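Arginyl-trna synthetase (Thermus thermophilus, PDB 1IQ0) probably catalyses the ATP-dependent attachment of L-arginine to tRNA(Arg), as a monomeric aminoacyl-tRNA synthetase of class I. Local coordinates at residues M224-A229 with E407-A412; A278-P283 with L368-Y373; R414-I419 with R435-G440. One frame throughout, in Å; residues are numbered along the deposited sequence.

Contact 1: M224-A229 with E407-A412; sequences MATMHA and EVLEEA
Leu409 meets Ala229 and Thr226 with no flat group between the two helical segments: the contact is methyl against methyl. The one aromatic ring of 224-229, the imidazole of His228, instead meets the ring of Tyr328 with planes inclined at about 40°. Across the gap Leu409 CD1 does all the touching. It stands 4.0 Å from Ala229 CB, and the looser approach to Thr226 CG2 measures 4.4 Å from the same Leu409 CD1, so the methyl lies against two residues one helical turn apart. Its reach follows from chi1 of -75°, which sets CG opposite the carbonyl carbon, together with an extended chi2. The backbones stay far apart, with Ala229 CA and Leu409 CA, the nearest pair, separated by 8.5 Å, and only 94 Å² is buried in total. Thr226 serves both kinds of contact. With OG1 opposite the carbonyl carbon (chi1 -54°), CG2 stands anti to the backbone N and is the branch that approaches Leu409, while OG1 hydrogen-bonds to Asp406 OD1, in the same helix as Leu409, and to Lys175 NZ. This polar link supplements a sparse apolar one. The segment 224-229 is the C-terminal end of helix 213-229, the helix before strand 236-239 of the mixed catalytic sheet. Helix 405-423 in turn leans on helix 430-448, where Leu409 and Ala412 touch Ile442, and on helix 459-463, where Val408 touches Tyr459.

Contact 2: A278-P283 with L368-Y373; sequences ASPVIP and LALAGY
The backbones of Val281 and Ala369 come within 7.0 Å at their CA atoms, where an irregular loop meets the last turn of a helix that ends in a Schellman motif. The motif is defined by two bonds into that turn, Tyr373 N to Leu368 O at 2.7 Å and Gly372 N to Ala369 O at the same length, with Gly372 at a positive phi of 93°. The loop is tightly turned too: Ala278 O accepts from both Val281 N and Ile282 N, and the CB atoms of Pro280 and Val281 in this turn point toward the helix. The interface is wholly apolar and buries 167 Å². Val281 carries most of the loop's share through CG1, which lies 3.7 Å from Ala369 CB and also rests on Leu370. A chi1 of -62° places CG1 opposite the carbonyl carbon and presents it to both residues. The CA-CB bond of Leu370 does not aim at the loop, but its branch end bends nearer, so that CD2 touches both Val281 CG1 and the proline ring. Farther back along the helix, Ala366 receives the side chains of Ala278 and Val281, and His261 touches both Pro280 and Leu370 from a neighbouring loop. Helix 361-370 lies in the crossover between the adjacent parallel strands 348-354 and 380-390 of the catalytic sheet, so the 278-283 loop packs on the Rossmann-type core at the surface. Leu370 CD2 is 4.0 Å from Pro280 CG, the two side chains crossing at about a right angle.

Contact 3: R414-I419 with R435-G440; sequences RRARAI and RMVALG
Ala416 CB packs into the surface of helix 430-448 beside Val437 and Ala438. Ala416 CB lies 4.1 Å from Val437 CB, and Val437 CG1 is equally near, because that methyl stands opposite the backbone N at chi1 177°. Next to Val437, the same methyl reaches the helix backbone itself, with Ala416 CB 4.1 Å from Ala438 N. The two alanine methyls are nearly as close, Ala416 CB lying 4.3 Å from Ala438 CB. Small residues allow this: the CA atoms of Ala416 and Ala438 are 5.8 Å apart, a close approach for two helices. One step outward, Ala412 and Thr413 of helix 405-423 also touch Ala438, extending the alanine-rich seam, while the Ile419 side chain touches Phe465. The charged residues lie round this seam. Arg417 NE forms a salt bridge to Glu431 and thereby joins the two helices near their connection; its NH1 pairs with Glu421. Arg415 NE forms a salt bridge with Glu411 OE2. Farther along the helix surface, Met436 O accepts a hydrogen bond from Gln474 NE2, and the Met436 side chain touches Pro587, linking this helical hairpin to the C-terminal part of the chain, which carries the DALR anticodon-binding family region. With no hydrogen bond across the two segments and all three touching residues buried, the centre of the contact depends on close apolar fit, and the ionic pairing is left to its periphery.

Overall arrangement
From the N terminus, the chain first reaches 224-229, the start of contact 1, whose partner 407-412 comes only after 177 intervening residues. Contact 2 falls within that long loop and closes a smaller one of 84 residues, tying a surface loop to a crossover helix of the catalytic sheet. Contact 3 follows in series, closing a short helical hairpin. Contacts 1 and 3 share helix 405-423, have centres about 12 Å apart and touch directly, Ala229 O lying 3.5 Å from Leu439 CD1; together they join helices 213-229, 405-423 and 430-448. Contact 2 sits on the opposite side of the chain's centre, its centre about 43 Å from that of contact 1.

Contact 1: M224-A229 with E407-A412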
loop_
_atom_site.group_PDB
_atom_site.type_symbol
_atom_site.label_atom_id
_atom_site.label_comp_id
_atom_site.label_asym_id
_atom_site.label_seq_id
_atom_site.Cartn_x
_atom_site.Cartn_y
_atom_site.Cartn_z
ATOM N N MET A 224 -16.324 3.106 9.756
ATOM C CA MET A 224 -15.033 3.626 10.187
ATOM C C MET A 224 -14.449 2.853 11.362
ATOM O O MET A 224 -13.234 2.847 11.552
ATOM C CB MET A 224 -15.150 5.114 10.536
ATOM C CG MET A 224 -13.809 5.824 10.655
ATOM S SD MET A 224 -13.975 7.624 10.487
ATOM C CE MET A 224 -14.737 7.727 8.874
ATOM N N ALA A 225 -15.304 2.203 12.151
ATOM C CA ALA A 225 -14.814 1.418 13.282
ATOM C C ALA A 225 -14.026 0.231 12.719
ATOM O O ALA A 225 -13.019 -0.193 13.291
ATOM C CB ALA A 225 -15.978 0.931 14.137
ATOM N N THR A 226 -14.490 -0.291 11.587
ATOM C CA THR A 226 -13.834 -1.411 10.923
ATOM C C THR A 226 -12.498 -0.946 10.318
ATOM O O THR A 226 -11.481 -1.639 10.418
ATOM C CB THR A 226 -14.727 -1.981 9.802
ATOM O OG1 THR A 226 -16.017 -2.295 10.338
ATOM C CG2 THR A 226 -14.111 -3.240 9.203
ATOM N N MET A 227 -12.509 0.230 9.696
ATOM C CA MET A 227 -11.301 0.792 9.093
ATOM C C MET A 227 -10.242 0.954 10.178
ATOM O O MET A 227 -9.073 0.630 9.978
ATOM C CB MET A 227 -11.605 2.159 8.476
ATOM C CG MET A 227 -12.544 2.116 7.276
ATOM S SD MET A 227 -13.113 3.772 6.797
ATOM C CE MET A 227 -14.721 3.365 6.014
ATOM N N HIS A 228 -10.674 1.464 11.327
ATOM C CA HIS A 228 -9.801 1.679 12.472
ATOM C C HIS A 228 -9.228 0.355 12.987
ATOM O O HIS A 228 -8.041 0.265 13.290
ATOM C CB HIS A 228 -10.576 2.372 13.596
ATOM C CG HIS A 228 -9.748 2.647 14.812
ATOM N ND1 HIS A 228 -8.767 3.618 14.842
ATOM C CD2 HIS A 228 -9.722 2.048 16.027
ATOM C CE1 HIS A 228 -8.174 3.603 16.022
ATOM N NE2 HIS A 228 -8.734 2.660 16.760
ATOM N N ALA A 229 -10.069 -0.672 13.077
ATOM C CA ALA A 229 -9.621 -1.975 13.564
ATOM C C ALA A 229 -8.638 -2.613 12.594
ATOM O O ALA A 229 -7.881 -3.502 12.973
ATOM C CB ALA A 229 -10.814 -2.903 13.778
ATOM N N GLU A 407 -16.736 -9.821 10.674
ATOM C CA GLU A 407 -16.823 -11.226 11.041
ATOM C C GLU A 407 -15.475 -11.901 10.835
ATOM O O GLU A 407 -15.060 -12.708 11.658
ATOM C CB GLU A 407 -17.893 -11.941 10.216
ATOM C CG GLU A 407 -19.303 -11.467 10.521
ATOM C CD GLU A 407 -20.338 -12.119 9.627
ATOM O OE1 GLU A 407 -20.506 -13.356 9.709
ATOM O OE2 GLU A 407 -20.978 -11.389 8.837
ATOM N N VAL A 408 -14.793 -11.581 9.738
ATOM C CA VAL A 408 -13.491 -12.178 9.492
ATOM C C VAL A 408 -12.565 -11.763 10.628
ATOM O O VAL A 408 -11.778 -12.568 11.117
ATOM C CB VAL A 408 -12.892 -11.733 8.140
ATOM C CG1 VAL A 408 -11.470 -12.270 7.999
ATOM C CG2 VAL A 408 -13.746 -12.264 6.989
ATOM N N LEU A 409 -12.680 -10.512 11.068
ATOM C CA LEU A 409 -11.856 -10.025 12.162
ATOM C C LEU A 409 -12.135 -10.800 13.447
ATOM O O LEU A 409 -11.203 -11.263 14.112
ATOM C CB LEU A 409 -12.101 -8.534 12.407
ATOM C CG LEU A 409 -11.499 -7.554 11.395
ATOM C CD1 LEU A 409 -11.902 -6.127 11.744
ATOM C CD2 LEU A 409 -9.984 -7.692 11.399
ATOM N N GLU A 410 -13.411 -10.953 13.795
ATOM C CA GLU A 410 -13.769 -11.661 15.019
ATOM C C GLU A 410 -13.363 -13.127 14.995
ATOM O O GLU A 410 -12.850 -13.642 15.979
ATOM C CB GLU A 410 -15.273 -11.554 15.294
ATOM C CG GLU A 410 -16.156 -12.318 14.323
ATOM C CD GLU A 410 -17.578 -12.483 14.839
ATOM O OE1 GLU A 410 -18.421 -13.032 14.098
ATOM O OE2 GLU A 410 -17.851 -12.067 15.987
ATOM N N GLU A 411 -13.595 -13.797 13.873
ATOM C CA GLU A 411 -13.250 -15.203 13.742
ATOM C C GLU A 411 -11.733 -15.408 13.777
ATOM O O GLU A 411 -11.254 -16.392 14.338
ATOM C CB GLU A 411 -13.837 -15.764 12.445
ATOM C CG GLU A 411 -13.495 -17.232 12.149
ATOM C CD GLU A 411 -13.891 -18.185 13.273
ATOM O OE1 GLU A 411 -14.750 -17.816 14.100
ATOM O OE2 GLU A 411 -13.350 -19.313 13.321
ATOM N N ALA A 412 -10.980 -14.485 13.182
ATOM C CA ALA A 412 -9.523 -14.585 13.185
ATOM C C ALA A 412 -8.999 -14.305 14.589
ATOM O O ALA A 412 -8.025 -14.917 15.034
ATOM C CB ALA A 412 -8.920 -13.597 12.198
#

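Contact 2: A278-P283 with L368-Y373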
loop_
_atom_site.group_PDB
_atom_site.type_symbol
_atom_site.label_atom_id
_atom_site.label_comp_id
_atom_site.label_asym_id
_atom_site.label_seq_id
_atom_site.Cartn_x
_atom_site.Cartn_y
_atom_site.Cartn_z
ATOM N N ALA A 278 -9.281 11.847 -27.389
ATOM C CA ALA A 278 -8.013 11.502 -26.754
ATOM C C ALA A 278 -6.924 11.028 -27.723
ATOM O O ALA A 278 -5.804 10.745 -27.296
ATOM C CB ALA A 278 -8.250 10.424 -25.689
ATOM N N SER A 279 -7.236 10.947 -29.015
ATOM C CA SER A 279 -6.248 10.466 -29.985
ATOM C C SER A 279 -4.949 11.270 -30.077
ATOM O O SER A 279 -3.878 10.698 -30.272
ATOM C CB SER A 279 -6.875 10.340 -31.383
ATOM O OG SER A 279 -7.227 11.600 -31.927
ATOM N N PRO A 280 -5.017 12.603 -29.930
ATOM C CA PRO A 280 -3.785 13.394 -30.015
ATOM C C PRO A 280 -2.784 13.181 -28.880
ATOM O O PRO A 280 -1.649 13.655 -28.952
ATOM C CB PRO A 280 -4.301 14.832 -30.077
ATOM C CG PRO A 280 -5.575 14.766 -29.314
ATOM C CD PRO A 280 -6.193 13.477 -29.791
ATOM N N VAL A 281 -3.194 12.473 -27.834
ATOM C CA VAL A 281 -2.300 12.216 -26.709
ATOM C C VAL A 281 -2.161 10.724 -26.457
ATOM O O VAL A 281 -1.196 10.281 -25.840
ATOM C CB VAL A 281 -2.801 12.891 -25.407
ATOM C CG1 VAL A 281 -2.837 14.397 -25.584
ATOM C CG2 VAL A 281 -4.175 12.363 -25.037
ATOM N N ILE A 282 -3.129 9.954 -26.941
ATOM C CA ILE A 282 -3.121 8.505 -26.776
ATOM C C ILE A 282 -3.267 7.819 -28.134
ATOM O O ILE A 282 -4.375 7.684 -28.660
ATOM C CB ILE A 282 -4.269 8.045 -25.850
ATOM C CG1 ILE A 282 -4.043 8.593 -24.438
ATOM C CG2 ILE A 282 -4.353 6.524 -25.829
ATOM C CD1 ILE A 282 -5.121 8.214 -23.451
ATOM N N PRO A 283 -2.140 7.372 -28.714
ATOM C CA PRO A 283 -2.117 6.697 -30.016
ATOM C C PRO A 283 -2.758 5.314 -29.996
ATOM O O PRO A 283 -2.844 4.671 -28.950
ATOM C CB PRO A 283 -0.629 6.636 -30.333
ATOM C CG PRO A 283 -0.027 6.433 -28.979
ATOM C CD PRO A 283 -0.782 7.445 -28.145
ATOM N N LEU A 368 -5.711 15.319 -18.460
ATOM C CA LEU A 368 -4.676 16.173 -17.895
ATOM C C LEU A 368 -3.791 16.755 -19.007
ATOM O O LEU A 368 -3.417 17.920 -18.954
ATOM C CB LEU A 368 -3.823 15.392 -16.887
ATOM C CG LEU A 368 -4.442 15.163 -15.506
ATOM C CD1 LEU A 368 -3.680 14.069 -14.780
ATOM C CD2 LEU A 368 -4.419 16.462 -14.702
ATOM N N ALA A 369 -3.464 15.953 -20.017
ATOM C CA ALA A 369 -2.627 16.444 -21.117
ATOM C C ALA A 369 -3.360 17.498 -21.959
ATOM O O ALA A 369 -2.830 18.583 -22.211
ATOM C CB ALA A 369 -2.176 15.276 -22.009
ATOM N N LEU A 370 -4.581 17.183 -22.379
ATOM C CA LEU A 370 -5.371 18.110 -23.188
ATOM C C LEU A 370 -5.628 19.433 -22.475
ATOM O O LEU A 370 -5.757 20.481 -23.114
ATOM C CB LEU A 370 -6.702 17.466 -23.574
ATOM C CG LEU A 370 -6.554 16.284 -24.533
ATOM C CD1 LEU A 370 -7.889 15.578 -24.708
ATOM C CD2 LEU A 370 -6.025 16.792 -25.871
ATOM N N ALA A 371 -5.704 19.385 -21.152
ATOM C CA ALA A 371 -5.942 20.588 -20.373
ATOM C C ALA A 371 -4.636 21.362 -20.253
ATOM O O ALA A 371 -4.601 22.442 -19.674
ATOM C CB ALA A 371 -6.468 20.220 -18.985
ATOM N N GLY A 372 -3.559 20.793 -20.788
ATOM C CA GLY A 372 -2.273 21.462 -20.735
ATOM C C GLY A 372 -1.395 21.095 -19.551
ATOM O O GLY A 372 -0.610 21.917 -19.080
ATOM N N TYR A 373 -1.527 19.866 -19.065
ATOM C CA TYR A 373 -0.722 19.396 -17.940
ATOM C C TYR A 373 -0.133 18.034 -18.260
ATOM O O TYR A 373 -0.409 17.050 -17.578
ATOM C CB TYR A 373 -1.567 19.306 -16.669
ATOM C CG TYR A 373 -2.146 20.629 -16.242
ATOM C CD1 TYR A 373 -3.390 21.047 -16.704
ATOM C CD2 TYR A 373 -1.432 21.480 -15.396
ATOM C CE1 TYR A 373 -3.920 22.290 -16.333
ATOM C CE2 TYR A 373 -1.948 22.722 -15.021
ATOM C CZ TYR A 373 -3.192 23.118 -15.492
ATOM O OH TYR A 373 -3.706 24.337 -15.112
#

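Contact 3: R414-I419 with R435-G440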
loop_
_atom_site.group_PDB
_atom_site.type_symbol
_atom_site.label_atom_id
_atom_site.label_comp_id
_atom_site.label_asym_id
_atom_site.label_seq_id
_atom_site.Cartn_x
_atom_site.Cartn_y
_atom_site.Cartn_z
ATOM N N ARG A 414 -10.656 -14.910 17.244
ATOM C CA ARG A 414 -11.104 -16.059 18.022
ATOM C C ARG A 414 -10.012 -17.117 17.990
ATOM O O ARG A 414 -9.558 -17.597 19.030
ATOM C CB ARG A 414 -12.371 -16.643 17.394
ATOM C CG ARG A 414 -13.039 -17.750 18.187
ATOM C CD ARG A 414 -14.046 -17.166 19.157
ATOM N NE ARG A 414 -14.909 -16.176 18.509
ATOM C CZ ARG A 414 -15.603 -16.394 17.394
ATOM N NH1 ARG A 414 -15.544 -17.572 16.786
ATOM N NH2 ARG A 414 -16.356 -15.429 16.881
ATOM N N ARG A 415 -9.601 -17.479 16.779
ATOM C CA ARG A 415 -8.575 -18.493 16.595
ATOM C C ARG A 415 -7.224 -18.062 17.160
ATOM O O ARG A 415 -6.498 -18.879 17.726
ATOM C CB ARG A 415 -8.445 -18.842 15.114
ATOM C CG ARG A 415 -9.761 -19.243 14.470
ATOM C CD ARG A 415 -9.529 -19.989 13.171
ATOM N NE ARG A 415 -10.778 -20.307 12.485
ATOM C CZ ARG A 415 -10.917 -21.306 11.618
ATOM N NH1 ARG A 415 -9.885 -22.089 11.338
ATOM N NH2 ARG A 415 -12.085 -21.521 11.021
ATOM N N ALA A 416 -6.889 -16.782 17.013
ATOM C CA ALA A 416 -5.624 -16.274 17.532
ATOM C C ALA A 416 -5.606 -16.419 19.044
ATOM O O ALA A 416 -4.582 -16.769 19.630
ATOM C CB ALA A 416 -5.445 -14.818 17.161
ATOM N N ARG A 417 -6.750 -16.143 19.663
ATOM C CA ARG A 417 -6.905 -16.227 21.111
ATOM C C ARG A 417 -6.550 -17.631 21.603
ATOM O O ARG A 417 -5.836 -17.794 22.591
ATOM C CB ARG A 417 -8.351 -15.891 21.494
ATOM C CG ARG A 417 -8.560 -15.497 22.953
ATOM C CD ARG A 417 -7.799 -14.222 23.289
ATOM N NE ARG A 417 -8.289 -13.564 24.500
ATOM C CZ ARG A 417 -8.251 -14.091 25.719
ATOM N NH1 ARG A 417 -7.745 -15.301 25.913
ATOM N NH2 ARG A 417 -8.718 -13.399 26.750
ATOM N N ALA A 418 -7.048 -18.646 20.904
ATOM C CA ALA A 418 -6.777 -20.025 21.281
ATOM C C ALA A 418 -5.290 -20.340 21.145
ATOM O O ALA A 418 -4.726 -21.074 21.956
ATOM C CB ALA A 418 -7.597 -20.978 20.415
ATOM N N ILE A 419 -4.660 -19.779 20.118
ATOM C CA ILE A 419 -3.239 -20.001 19.878
ATOM C C ILE A 419 -2.384 -19.396 20.991
ATOM O O ILE A 419 -1.370 -19.971 21.384
ATOM C CB ILE A 419 -2.801 -19.392 18.528
ATOM C CG1 ILE A 419 -3.588 -20.038 17.385
ATOM C CG2 ILE A 419 -1.310 -19.619 18.307
ATOM C CD1 ILE A 419 -3.305 -19.424 16.025
ATOM N N ARG A 435 -5.377 -9.897 19.424
ATOM C CA ARG A 435 -5.737 -8.852 18.463
ATOM C C ARG A 435 -4.584 -8.589 17.496
ATOM O O ARG A 435 -4.780 -8.490 16.283
ATOM C CB ARG A 435 -6.087 -7.548 19.187
ATOM C CG ARG A 435 -6.591 -6.439 18.255
ATOM C CD ARG A 435 -6.705 -5.100 18.976
ATOM N NE ARG A 435 -5.394 -4.530 19.283
ATOM C CZ ARG A 435 -4.564 -4.029 18.372
ATOM N NH1 ARG A 435 -4.908 -4.019 17.089
ATOM N NH2 ARG A 435 -3.382 -3.549 18.741
ATOM N N MET A 436 -3.377 -8.478 18.043
ATOM C CA MET A 436 -2.196 -8.213 17.236
ATOM C C MET A 436 -1.922 -9.323 16.243
ATOM O O MET A 436 -1.587 -9.059 15.087
ATOM C CB MET A 436 -0.972 -8.012 18.130
ATOM C CG MET A 436 -1.033 -6.747 18.956
ATOM S SD MET A 436 0.541 -6.331 19.722
ATOM C CE MET A 436 0.069 -4.849 20.632
ATOM N N VAL A 437 -2.058 -10.567 16.694
ATOM C CA VAL A 437 -1.818 -11.713 15.828
ATOM C C VAL A 437 -2.855 -11.804 14.708
ATOM O O VAL A 437 -2.506 -12.059 13.553
ATOM C CB VAL A 437 -1.815 -13.023 16.644
ATOM C CG1 VAL A 437 -1.640 -14.216 15.728
ATOM C CG2 VAL A 437 -0.691 -12.977 17.670
ATOM N N ALA A 438 -4.126 -11.592 15.044
ATOM C CA ALA A 438 -5.193 -11.646 14.048
ATOM C C ALA A 438 -5.004 -10.527 13.020
ATOM O O ALA A 438 -5.138 -10.752 11.818
ATOM C CB ALA A 438 -6.555 -11.509 14.726
ATOM N N LEU A 439 -4.685 -9.329 13.507
ATOM C CA LEU A 439 -4.465 -8.171 12.641
ATOM C C LEU A 439 -3.264 -8.404 11.729
ATOM O O LEU A 439 -3.288 -8.050 10.545
ATOM C CB LEU A 439 -4.223 -6.910 13.485
ATOM C CG LEU A 439 -3.934 -5.620 12.707
ATOM C CD1 LEU A 439 -5.128 -5.274 11.824
ATOM C CD2 LEU A 439 -3.644 -4.487 13.676
ATOM N N GLY A 440 -2.215 -9.000 12.296
ATOM C CA GLY A 440 -1.009 -9.282 11.536
ATOM C C GLY A 440 -1.252 -10.319 10.457
ATOM O O GLY A 440 -0.716 -10.224 9.349
#